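Local atomic coordinates of polysaccharide deacetylase (Bacillus anthracis, PDB entry 2J13), a protein that probably removes acetyl groups from cell-wall peptidoglycan or a related polysaccharide, as a zinc-binding family 4 carbohydrate esterase. Residues F175-L181 with S206-H211; L59-G64 with P83-T89; P17-G21 with L36-L41. All blocks are in the same frame, centred on the assembly; numbering follows the deposited sequence. Where two conformers were deposited one is given.

Interaction 1: F175-L181 with S206-H211; sequences FWSLAFL and SILLLH. With ZN (zinc ion), chain C.
I207 O is gripped by two successive amides of 175-181: S177 N lies in the carbonyl plane at 2.9 Å, and L178 N, at 3.3 Å, is tilted 27° from it. S177 answers with its hydroxyl. A chi1 of 70°, which sets OG between its own N and carbonyl carbon, brings that atom to 3.1 Å from I207 N, whose proton it accepts in a bent bond. One residue on, L209 N donates to L178 O at 2.8 Å, and F180 N to L209 O, both nearly in line with the carbonyls they meet. These bonds define parallel pairing of 178-179 with 207-210. In the distorted beta/alpha barrel of NodB-type deacetylases, 207-210 is thereby flanked by 178-179 and by strand 56-63. Over the six-membered ring of W176 stands L209 CD2, 4.0 Å from the ring centroid, a CH-pi contact almost on the ring normal. Further along, H211 ND1 donates to F180 O at 2.7 Å; the oxygen lies near the imidazole plane, but ND1 stands 53° out of the carbonyl plane. This bond fixes the ring's rotation while NE2 binds a zinc ion, which also carries a water, at 2.0 Å. L181 CB packs over one imidazole face, 3.6 Å from H211 CE1.

Interaction 2: L59-G64 with P83-T89; sequences LTFDNG and PATFFVT
F61 and F86 both place CG anti to the carbonyl carbon (chi1 -62° and -66°), and since they are paired across two parallel strands their rings run side by side in the same direction. The planes differ by only 11°, yet the centroids are 5.1 Å apart, so the rings are slid past each other and barely overlap; the closest approach is F61 CD1 to F86 CE2, 3.6 Å. N63 rises from the same face as these rings and brings its amide to the edge of F86, with ND2 in the ring plane and 3.5 Å from F86 CD2. Helices 70-80 and 97-105 pack on this face, I73 against F61, L77 and M103 against F86.

The other face is more polar. Here D62 OD1 comes within 3.5 Å of F87 CD2, its carboxylate nearly perpendicular to the ring, while T60 CB borders the F87 ring edge. D62 OD1 is also salt-bridged to R152, and T60 OG1 is hydrogen-bonded to L208 O, so neither group depends on this contact for a polar partner.

The backbone bonds are tightest in the middle. F87 N to F61 O and N63 N to F87 O are both 2.8 Å, and F61 N to T85 O is 2.9 Å, whereas T85 N to L59 O and T89 N to N63 O lengthen to 3.2 Å. Just past the strand, T89 OG1 caps Y92 N at the start of the next helix.

Strand 56-63, helix 70-80 and strand 84-88 form a parallel beta-alpha-beta unit. The run T60 to G64, TFDNG, resembles the first conserved motif of family 4 esterases; D62 and F87 touch H113, a ligand of a zinc ion, which puts the contact beside a metal site.

Interaction 3: P17-G21 with L36-L41; sequences PHNWG and LYTDLL
Y37 projects from helix 35-43 between H18 and W20, and these three residues account for most of the buried surface. H18 approaches on the CE1 side of the tyrosine: its CG is 3.8 Å from Y37 CE1, and the edge of Y37 is directed, with an offset, at the imidazole face. The ring planes stand 60° apart, with centroids separated by 5.4 Å. L36 and L40 add methyl contacts to the same imidazole, L36 CD2 lying 3.9 Å from H18 CE1.

W20 takes the CD2 side. With CG anti to the backbone N (chi1 -178°), its indole is carried toward the helix, where CZ3 comes to 3.8 Å from Y37 CD2. The two planes differ by 24° but are slid apart, so there is little overlap. L41 meets the same indole, its CD2 3.5 Å from W20 CH2.

At its far end Y37 OH lies 3.1 Å from N19 O, and a water bridges this hydroxyl to N19 N. W20 NE1 is hydrogen-bonded to W176 O. Strand 18-19 pairs antiparallel with 157-158, whose F158 meets both H18 and Y37, extending what is an aromatic cluster between the N-terminal strand and helix 35-43.

Interactions 1 and 2 belong to one parallel sheet, because strand 56-63 pairs with 84-88 on one side and 207-210 on the other; L210 N lies 3.0 Å from T60 O where they meet. Interaction 2 is a buried contact near the centre of the chain, whereas interaction 1 is the sheet's more exposed flank and carries a zinc-binding histidine. Interaction 3 is peripheral, about 16 Å from the chain centre to its own centre, and relies on aromatic and leucine packing where the others use regular backbone bonding. It still reaches interaction 1, F175 CD1 packing 3.5 Å from W20 CG, but does not touch interaction 2, the nearest atoms being about 9 Å apart.

Interaction 1: F175-L181 with S206-H211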
loop_
_atom_site.group_PDB
_atom_site.type_symbol
_atom_site.label_atom_id
_atom_site.label_comp_id
_atom_site.label_asym_id
_atom_site.label_seq_id
_atom_site.Cartn_x
_atom_site.Cartn_y
_atom_site.Cartn_z
ATOM N N PHE A 175 5.470 3.535 -1.080
ATOM C CA PHE A 175 4.767 4.690 -1.606
ATOM C C PHE A 175 4.094 4.308 -2.915
ATOM O O PHE A 175 3.652 3.183 -3.018
ATOM C CB PHE A 175 5.736 5.871 -1.687
ATOM C CG PHE A 175 6.151 6.353 -0.336
ATOM C CD1 PHE A 175 5.354 7.221 0.370
ATOM C CD2 PHE A 175 7.295 5.897 0.233
ATOM C CE1 PHE A 175 5.727 7.650 1.639
ATOM C CE2 PHE A 175 7.683 6.340 1.500
ATOM C CZ PHE A 175 6.888 7.202 2.180
ATOM N N TRP A 176 4.030 5.189 -3.901
ATOM C CA TRP A 176 3.334 4.874 -5.177
ATOM C C TRP A 176 3.900 5.747 -6.265
ATOM O O TRP A 176 4.548 6.750 -5.978
ATOM C CB TRP A 176 1.820 5.092 -5.073
ATOM C CG TRP A 176 1.399 6.463 -4.726
ATOM C CD1 TRP A 176 1.077 7.480 -5.565
ATOM C CD2 TRP A 176 1.276 6.997 -3.396
ATOM N NE1 TRP A 176 0.742 8.607 -4.857
ATOM C CE2 TRP A 176 0.866 8.339 -3.517
ATOM C CE3 TRP A 176 1.481 6.468 -2.119
ATOM C CZ2 TRP A 176 0.657 9.157 -2.408
ATOM C CZ3 TRP A 176 1.272 7.279 -1.037
ATOM C CH2 TRP A 176 0.871 8.604 -1.178
ATOM N N SER A 177 3.619 5.389 -7.504
ATOM C CA SER A 177 4.037 6.237 -8.626
ATOM C C SER A 177 2.915 6.883 -9.415
ATOM O O SER A 177 3.138 7.921 -10.096
ATOM C CB SER A 177 4.993 5.474 -9.529
ATOM O OG SER A 177 4.330 4.447 -10.224
ATOM N N LEU A 178 1.708 6.360 -9.261
ATOM C CA LEU A 178 0.536 6.868 -9.908
ATOM C C LEU A 178 -0.636 6.692 -8.982
ATOM O O LEU A 178 -0.867 5.586 -8.525
ATOM C CB LEU A 178 0.315 6.014 -11.161
ATOM C CG LEU A 178 -0.136 6.692 -12.436
ATOM C CD1 LEU A 178 0.826 7.840 -12.803
ATOM C CD2 LEU A 178 -0.199 5.593 -13.494
ATOM N N ALA A 179 -1.388 7.754 -8.723
ATOM C CA ALA A 179 -2.640 7.636 -7.981
ATOM C C ALA A 179 -3.771 8.184 -8.800
ATOM O O ALA A 179 -3.634 9.228 -9.466
ATOM C CB ALA A 179 -2.565 8.334 -6.659
ATOM N N PHE A 180 -4.892 7.488 -8.764
ATOM C CA PHE A 180 -6.066 7.994 -9.434
ATOM C C PHE A 180 -7.330 7.918 -8.630
ATOM O O PHE A 180 -7.808 6.844 -8.285
ATOM C CB PHE A 180 -6.273 7.343 -10.786
ATOM C CG PHE A 180 -7.389 7.981 -11.547
ATOM C CD1 PHE A 180 -7.305 9.317 -11.934
ATOM C CD2 PHE A 180 -8.550 7.280 -11.803
ATOM C CE1 PHE A 180 -8.357 9.924 -12.595
ATOM C CE2 PHE A 180 -9.604 7.887 -12.468
ATOM C CZ PHE A 180 -9.503 9.207 -12.859
ATOM N N LEU A 181 -7.849 9.113 -8.374
ATOM C CA LEU A 181 -9.115 9.383 -7.742
ATOM C C LEU A 181 -9.800 10.432 -8.645
ATOM O O LEU A 181 -9.253 11.510 -8.865
ATOM C CB LEU A 181 -8.839 9.948 -6.341
ATOM C CG LEU A 181 -9.961 10.470 -5.452
ATOM C CD1 LEU A 181 -11.272 9.747 -5.685
ATOM C CD2 LEU A 181 -9.536 10.396 -3.997
ATOM N N SER A 206 5.349 0.692 -12.565
ATOM C CA SER A 206 4.407 1.526 -11.837
ATOM C C SER A 206 3.785 0.787 -10.629
ATOM O O SER A 206 3.362 -0.367 -10.726
ATOM C CB SER A 206 3.287 2.061 -12.746
ATOM O OG SER A 206 3.747 2.996 -13.735
ATOM N N ILE A 207 3.718 1.507 -9.510
ATOM C CA ILE A 207 2.910 1.121 -8.354
ATOM C C ILE A 207 1.685 2.058 -8.333
ATOM O O ILE A 207 1.818 3.277 -8.152
ATOM C CB ILE A 207 3.674 1.184 -6.993
ATOM C CG1 ILE A 207 4.894 0.283 -7.025
ATOM C CG2 ILE A 207 2.654 0.855 -5.833
ATOM C CD1 ILE A 207 5.748 0.280 -5.744
ATOM N N LEU A 208 0.504 1.493 -8.576
ATOM C CA LEU A 208 -0.722 2.255 -8.682
ATOM C C LEU A 208 -1.421 2.291 -7.353
ATOM O O LEU A 208 -1.500 1.271 -6.656
ATOM C CB LEU A 208 -1.675 1.639 -9.713
ATOM C CG LEU A 208 -1.056 1.310 -11.060
ATOM C CD1 LEU A 208 -2.143 0.789 -11.990
ATOM C CD2 LEU A 208 -0.375 2.554 -11.606
ATOM N N LEU A 209 -1.936 3.463 -7.011
ATOM C CA LEU A 209 -2.804 3.591 -5.854
ATOM C C LEU A 209 -4.192 3.951 -6.410
ATOM O O LEU A 209 -4.398 5.059 -6.935
ATOM C CB LEU A 209 -2.255 4.656 -4.904
ATOM C CG LEU A 209 -3.183 5.119 -3.805
ATOM C CD1 LEU A 209 -3.898 3.948 -3.076
ATOM C CD2 LEU A 209 -2.423 6.006 -2.781
ATOM N N LEU A 210 -5.098 2.985 -6.422
ATOM C CA LEU A 210 -6.435 3.174 -6.959
ATOM C C LEU A 210 -7.440 3.226 -5.804
ATOM O O LEU A 210 -7.046 3.173 -4.635
ATOM C CB LEU A 210 -6.792 2.086 -7.975
ATOM C CG LEU A 210 -5.902 2.067 -9.247
ATOM C CD1 LEU A 210 -6.481 1.084 -10.332
ATOM C CD2 LEU A 210 -5.709 3.403 -9.882
ATOM N N HIS A 211 -8.726 3.377 -6.137
ATOM C CA HIS A 211 -9.775 3.644 -5.152
ATOM C C HIS A 211 -11.055 2.849 -5.354
ATOM O O HIS A 211 -11.284 2.284 -6.424
ATOM C CB HIS A 211 -10.081 5.165 -5.133
ATOM C CG HIS A 211 -8.912 6.002 -4.725
ATOM N ND1 HIS A 211 -7.958 6.450 -5.607
ATOM C CD2 HIS A 211 -8.525 6.431 -3.504
ATOM C CE1 HIS A 211 -7.035 7.131 -4.946
ATOM N NE2 HIS A 211 -7.358 7.120 -3.666
HETATM ZN ZN ZN C . -6.447 8.025 -2.096
HETATM O O HOH W 1 4.374 5.337 -12.993
HETATM O O HOH W 2 -9.379 4.352 -8.768
HETATM O O HOH W 3 -6.236 6.467 -0.834
#

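Interaction 2: L59-G64 with P83-T89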
loop_
_atom_site.group_PDB
_atom_site.type_symbol
_atom_site.label_atom_id
_atom_site.label_comp_id
_atom_site.label_asym_id
_atom_site.label_seq_id
_atom_site.Cartn_x
_atom_site.Cartn_y
_atom_site.Cartn_z
ATOM N N LEU A 59 -0.753 -3.167 -8.348
ATOM C CA LEU A 59 -1.958 -2.521 -7.900
ATOM C C LEU A 59 -2.033 -2.508 -6.367
ATOM O O LEU A 59 -1.835 -3.549 -5.709
ATOM C CB LEU A 59 -3.145 -3.262 -8.515
ATOM C CG LEU A 59 -4.538 -2.761 -8.224
ATOM C CD1 LEU A 59 -4.675 -1.338 -8.718
ATOM C CD2 LEU A 59 -5.628 -3.652 -8.835
ATOM N N THR A 60 -2.359 -1.340 -5.811
ATOM C CA THR A 60 -2.553 -1.198 -4.378
ATOM C C THR A 60 -3.745 -0.302 -4.106
ATOM O O THR A 60 -4.133 0.495 -4.963
ATOM C CB THR A 60 -1.317 -0.611 -3.679
ATOM O OG1 THR A 60 -1.172 0.777 -4.017
ATOM C CG2 THR A 60 -0.057 -1.392 -4.015
ATOM N N PHE A 61 -4.312 -0.480 -2.920
ATOM C CA PHE A 61 -5.440 0.311 -2.407
ATOM C C PHE A 61 -5.132 0.656 -0.957
ATOM O O PHE A 61 -4.513 -0.145 -0.245
ATOM C CB PHE A 61 -6.755 -0.470 -2.439
ATOM C CG PHE A 61 -7.198 -0.881 -3.820
ATOM C CD1 PHE A 61 -6.738 -2.035 -4.383
ATOM C CD2 PHE A 61 -8.100 -0.109 -4.535
ATOM C CE1 PHE A 61 -7.170 -2.416 -5.675
ATOM C CE2 PHE A 61 -8.503 -0.498 -5.794
ATOM C CZ PHE A 61 -7.986 -1.618 -6.355
ATOM N N ASP A 62 -5.614 1.826 -0.511
ATOM C CA ASP A 62 -5.592 2.175 0.913
ATOM C C ASP A 62 -7.015 2.123 1.476
ATOM O O ASP A 62 -7.970 2.636 0.870
ATOM C CB ASP A 62 -4.987 3.558 1.152
ATOM C CG ASP A 62 -3.542 3.640 0.785
ATOM O OD1 ASP A 62 -2.942 2.586 0.491
ATOM O OD2 ASP A 62 -3.008 4.794 0.698
ATOM N N ASN A 63 -7.144 1.512 2.650
ATOM C CA ASN A 63 -8.408 1.204 3.249
ATOM C C ASN A 63 -8.464 1.708 4.670
ATOM O O ASN A 63 -8.265 0.977 5.618
ATOM C CB ASN A 63 -8.645 -0.289 3.211
ATOM C CG ASN A 63 -8.644 -0.821 1.820
ATOM O OD1 ASN A 63 -9.693 -1.132 1.284
ATOM N ND2 ASN A 63 -7.472 -0.917 1.213
ATOM N N GLY A 64 -8.676 3.012 4.772
ATOM C CA GLY A 64 -8.978 3.653 6.040
ATOM C C GLY A 64 -10.452 3.971 6.176
ATOM O O GLY A 64 -10.894 4.345 7.255
ATOM N N PRO A 83 -3.628 -9.688 -8.541
ATOM C CA PRO A 83 -3.277 -9.503 -7.139
ATOM C C PRO A 83 -3.165 -8.028 -6.764
ATOM O O PRO A 83 -2.782 -7.210 -7.580
ATOM C CB PRO A 83 -1.901 -10.159 -7.054
ATOM C CG PRO A 83 -1.285 -9.931 -8.359
ATOM C CD PRO A 83 -2.438 -9.987 -9.353
ATOM N N ALA A 84 -3.499 -7.717 -5.519
ATOM C CA ALA A 84 -3.339 -6.361 -5.001
ATOM C C ALA A 84 -2.905 -6.408 -3.549
ATOM O O ALA A 84 -3.044 -7.437 -2.873
ATOM C CB ALA A 84 -4.645 -5.610 -5.122
ATOM N N THR A 85 -2.338 -5.299 -3.075
ATOM C CA THR A 85 -2.123 -5.078 -1.652
ATOM C C THR A 85 -3.141 -4.023 -1.189
ATOM O O THR A 85 -3.276 -2.970 -1.826
ATOM C CB THR A 85 -0.682 -4.636 -1.277
ATOM O OG1 THR A 85 0.238 -5.704 -1.531
ATOM C CG2 THR A 85 -0.584 -4.234 0.214
ATOM N N PHE A 86 -3.823 -4.317 -0.081
ATOM C CA PHE A 86 -4.758 -3.429 0.597
ATOM C C PHE A 86 -4.088 -3.004 1.904
ATOM O O PHE A 86 -3.873 -3.841 2.793
ATOM C CB PHE A 86 -6.070 -4.155 0.908
ATOM C CG PHE A 86 -6.846 -4.548 -0.329
ATOM C CD1 PHE A 86 -6.557 -5.721 -0.985
ATOM C CD2 PHE A 86 -7.819 -3.714 -0.834
ATOM C CE1 PHE A 86 -7.241 -6.067 -2.144
ATOM C CE2 PHE A 86 -8.543 -4.073 -1.993
ATOM C CZ PHE A 86 -8.240 -5.270 -2.619
ATOM N N PHE A 87 -3.769 -1.712 1.996
ATOM C CA PHE A 87 -3.163 -1.130 3.192
ATOM C C PHE A 87 -4.275 -0.697 4.106
ATOM O O PHE A 87 -4.971 0.253 3.811
ATOM C CB PHE A 87 -2.265 0.080 2.819
ATOM C CG PHE A 87 -1.029 -0.314 2.114
ATOM C CD1 PHE A 87 0.097 -0.701 2.812
ATOM C CD2 PHE A 87 -0.956 -0.250 0.709
ATOM C CE1 PHE A 87 1.260 -1.103 2.130
ATOM C CE2 PHE A 87 0.190 -0.680 0.052
ATOM C CZ PHE A 87 1.314 -1.082 0.773
ATOM N N VAL A 88 -4.458 -1.422 5.207
ATOM C CA VAL A 88 -5.612 -1.247 6.116
ATOM C C VAL A 88 -5.268 -0.515 7.418
ATOM O O VAL A 88 -4.164 -0.650 7.944
ATOM C CB VAL A 88 -6.285 -2.628 6.465
ATOM C CG1 VAL A 88 -6.710 -3.336 5.155
ATOM C CG2 VAL A 88 -5.338 -3.479 7.296
ATOM N N THR A 89 -6.223 0.254 7.928
ATOM C CA THR A 89 -6.089 0.847 9.258
ATOM C C THR A 89 -6.791 -0.010 10.332
ATOM O O THR A 89 -7.529 -0.934 10.028
ATOM C CB THR A 89 -6.701 2.238 9.305
ATOM O OG1 THR A 89 -8.126 2.169 9.122
ATOM C CG2 THR A 89 -6.055 3.184 8.251
HETATM O O HOH W 4 -1.031 -5.970 -9.242
HETATM O O HOH W 5 -9.111 4.672 9.299
#

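Interaction 3: P17-G21 with L36-L41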
loop_
_atom_site.group_PDB
_atom_site.type_symbol
_atom_site.label_atom_id
_atom_site.label_comp_id
_atom_site.label_asym_id
_atom_site.label_seq_id
_atom_site.Cartn_x
_atom_site.Cartn_y
_atom_site.Cartn_z
ATOM N N PRO A 17 9.056 17.158 7.933
ATOM C CA PRO A 17 8.063 16.386 7.176
ATOM C C PRO A 17 8.067 16.632 5.678
ATOM O O PRO A 17 8.299 17.767 5.203
ATOM C CB PRO A 17 6.729 16.851 7.771
ATOM C CG PRO A 17 6.991 18.154 8.371
ATOM C CD PRO A 17 8.416 18.227 8.730
ATOM N N HIS A 18 7.789 15.574 4.930
ATOM C CA HIS A 18 7.636 15.656 3.503
ATOM C C HIS A 18 6.317 14.987 3.180
ATOM O O HIS A 18 5.906 14.081 3.926
ATOM C CB HIS A 18 8.771 14.896 2.841
ATOM C CG HIS A 18 10.140 15.409 3.189
ATOM N ND1 HIS A 18 10.582 16.666 2.828
ATOM C CD2 HIS A 18 11.178 14.815 3.824
ATOM C CE1 HIS A 18 11.825 16.833 3.250
ATOM N NE2 HIS A 18 12.212 15.723 3.854
ATOM N N ASN A 19 5.640 15.450 2.129
ATOM C CA ASN A 19 4.428 14.811 1.613
ATOM C C ASN A 19 4.819 14.080 0.330
ATOM O O ASN A 19 5.363 14.681 -0.614
ATOM C CB ASN A 19 3.321 15.828 1.301
ATOM C CG ASN A 19 2.927 16.667 2.492
ATOM O OD1 ASN A 19 3.069 16.257 3.632
ATOM N ND2 ASN A 19 2.439 17.881 2.226
ATOM N N TRP A 20 4.546 12.784 0.262
ATOM C CA TRP A 20 4.908 12.043 -0.944
ATOM C C TRP A 20 4.131 12.544 -2.144
ATOM O O TRP A 20 2.932 12.751 -2.060
ATOM C CB TRP A 20 4.654 10.539 -0.788
ATOM C CG TRP A 20 5.067 9.841 -1.987
ATOM C CD1 TRP A 20 4.266 9.385 -2.977
ATOM C CD2 TRP A 20 6.412 9.540 -2.384
ATOM N NE1 TRP A 20 5.019 8.815 -3.947
ATOM C CE2 TRP A 20 6.340 8.912 -3.626
ATOM C CE3 TRP A 20 7.668 9.766 -1.817
ATOM C CZ2 TRP A 20 7.470 8.458 -4.296
ATOM C CZ3 TRP A 20 8.790 9.314 -2.483
ATOM C CH2 TRP A 20 8.676 8.676 -3.725
ATOM N N GLY A 21 4.852 12.703 -3.250
ATOM C CA GLY A 21 4.300 13.083 -4.559
ATOM C C GLY A 21 5.358 12.753 -5.608
ATOM O O GLY A 21 6.555 12.590 -5.269
ATOM N N LEU A 36 16.240 14.087 -3.438
ATOM C CA LEU A 36 16.064 14.038 -1.998
ATOM C C LEU A 36 15.228 12.821 -1.619
ATOM O O LEU A 36 15.666 11.967 -0.838
ATOM C CB LEU A 36 15.397 15.325 -1.493
ATOM C CG LEU A 36 15.154 15.407 0.022
ATOM C CD1 LEU A 36 16.460 15.228 0.792
ATOM C CD2 LEU A 36 14.448 16.708 0.424
ATOM N N TYR A 37 14.038 12.742 -2.206
ATOM C CA TYR A 37 13.110 11.646 -1.910
ATOM C C TYR A 37 13.704 10.313 -2.325
ATOM O O TYR A 37 13.729 9.362 -1.548
ATOM C CB TYR A 37 11.775 11.874 -2.611
ATOM C CG TYR A 37 10.865 12.925 -2.004
ATOM C CD1 TYR A 37 11.318 13.848 -1.054
ATOM C CD2 TYR A 37 9.539 13.006 -2.410
ATOM C CE1 TYR A 37 10.466 14.824 -0.528
ATOM C CE2 TYR A 37 8.679 13.958 -1.886
ATOM C CZ TYR A 37 9.144 14.871 -0.949
ATOM O OH TYR A 37 8.265 15.815 -0.457
ATOM N N THR A 38 14.186 10.236 -3.555
ATOM C CA THR A 38 14.852 9.027 -4.043
ATOM C C THR A 38 15.884 8.476 -3.065
ATOM O O THR A 38 15.817 7.297 -2.704
ATOM C CB THR A 38 15.538 9.282 -5.418
ATOM O OG1 THR A 38 14.570 9.830 -6.318
ATOM C CG2 THR A 38 16.105 7.992 -6.005
ATOM N N ASP A 39 16.832 9.301 -2.618
ATOM C CA ASP A 39 17.845 8.766 -1.710
ATOM C C ASP A 39 17.307 8.548 -0.284
ATOM O O ASP A 39 17.774 7.639 0.392
ATOM C CB ASP A 39 19.143 9.570 -1.690
ATOM C CG ASP A 39 20.376 8.679 -1.429
ATOM O OD1 ASP A 39 20.236 7.425 -1.363
ATOM O OD2 ASP A 39 21.495 9.229 -1.281
ATOM N N LEU A 40 16.354 9.358 0.174
ATOM C CA LEU A 40 15.724 9.072 1.492
ATOM C C LEU A 40 15.114 7.673 1.469
ATOM O O LEU A 40 15.296 6.885 2.413
ATOM C CB LEU A 40 14.663 10.108 1.883
ATOM C CG LEU A 40 15.092 11.418 2.557
ATOM C CD1 LEU A 40 13.979 12.437 2.599
ATOM C CD2 LEU A 40 15.621 11.158 3.987
ATOM N N LEU A 41 14.398 7.343 0.387
ATOM C CA LEU A 41 13.769 6.018 0.284
ATOM C C LEU A 41 14.798 4.905 0.132
ATOM O O LEU A 41 14.735 3.874 0.789
ATOM C CB LEU A 41 12.776 5.978 -0.898
ATOM C CG LEU A 41 11.360 6.488 -0.680
ATOM C CD1 LEU A 41 11.298 7.940 -0.270
ATOM C CD2 LEU A 41 10.534 6.256 -1.968
HETATM O O HOH W 6 6.542 17.928 1.088
#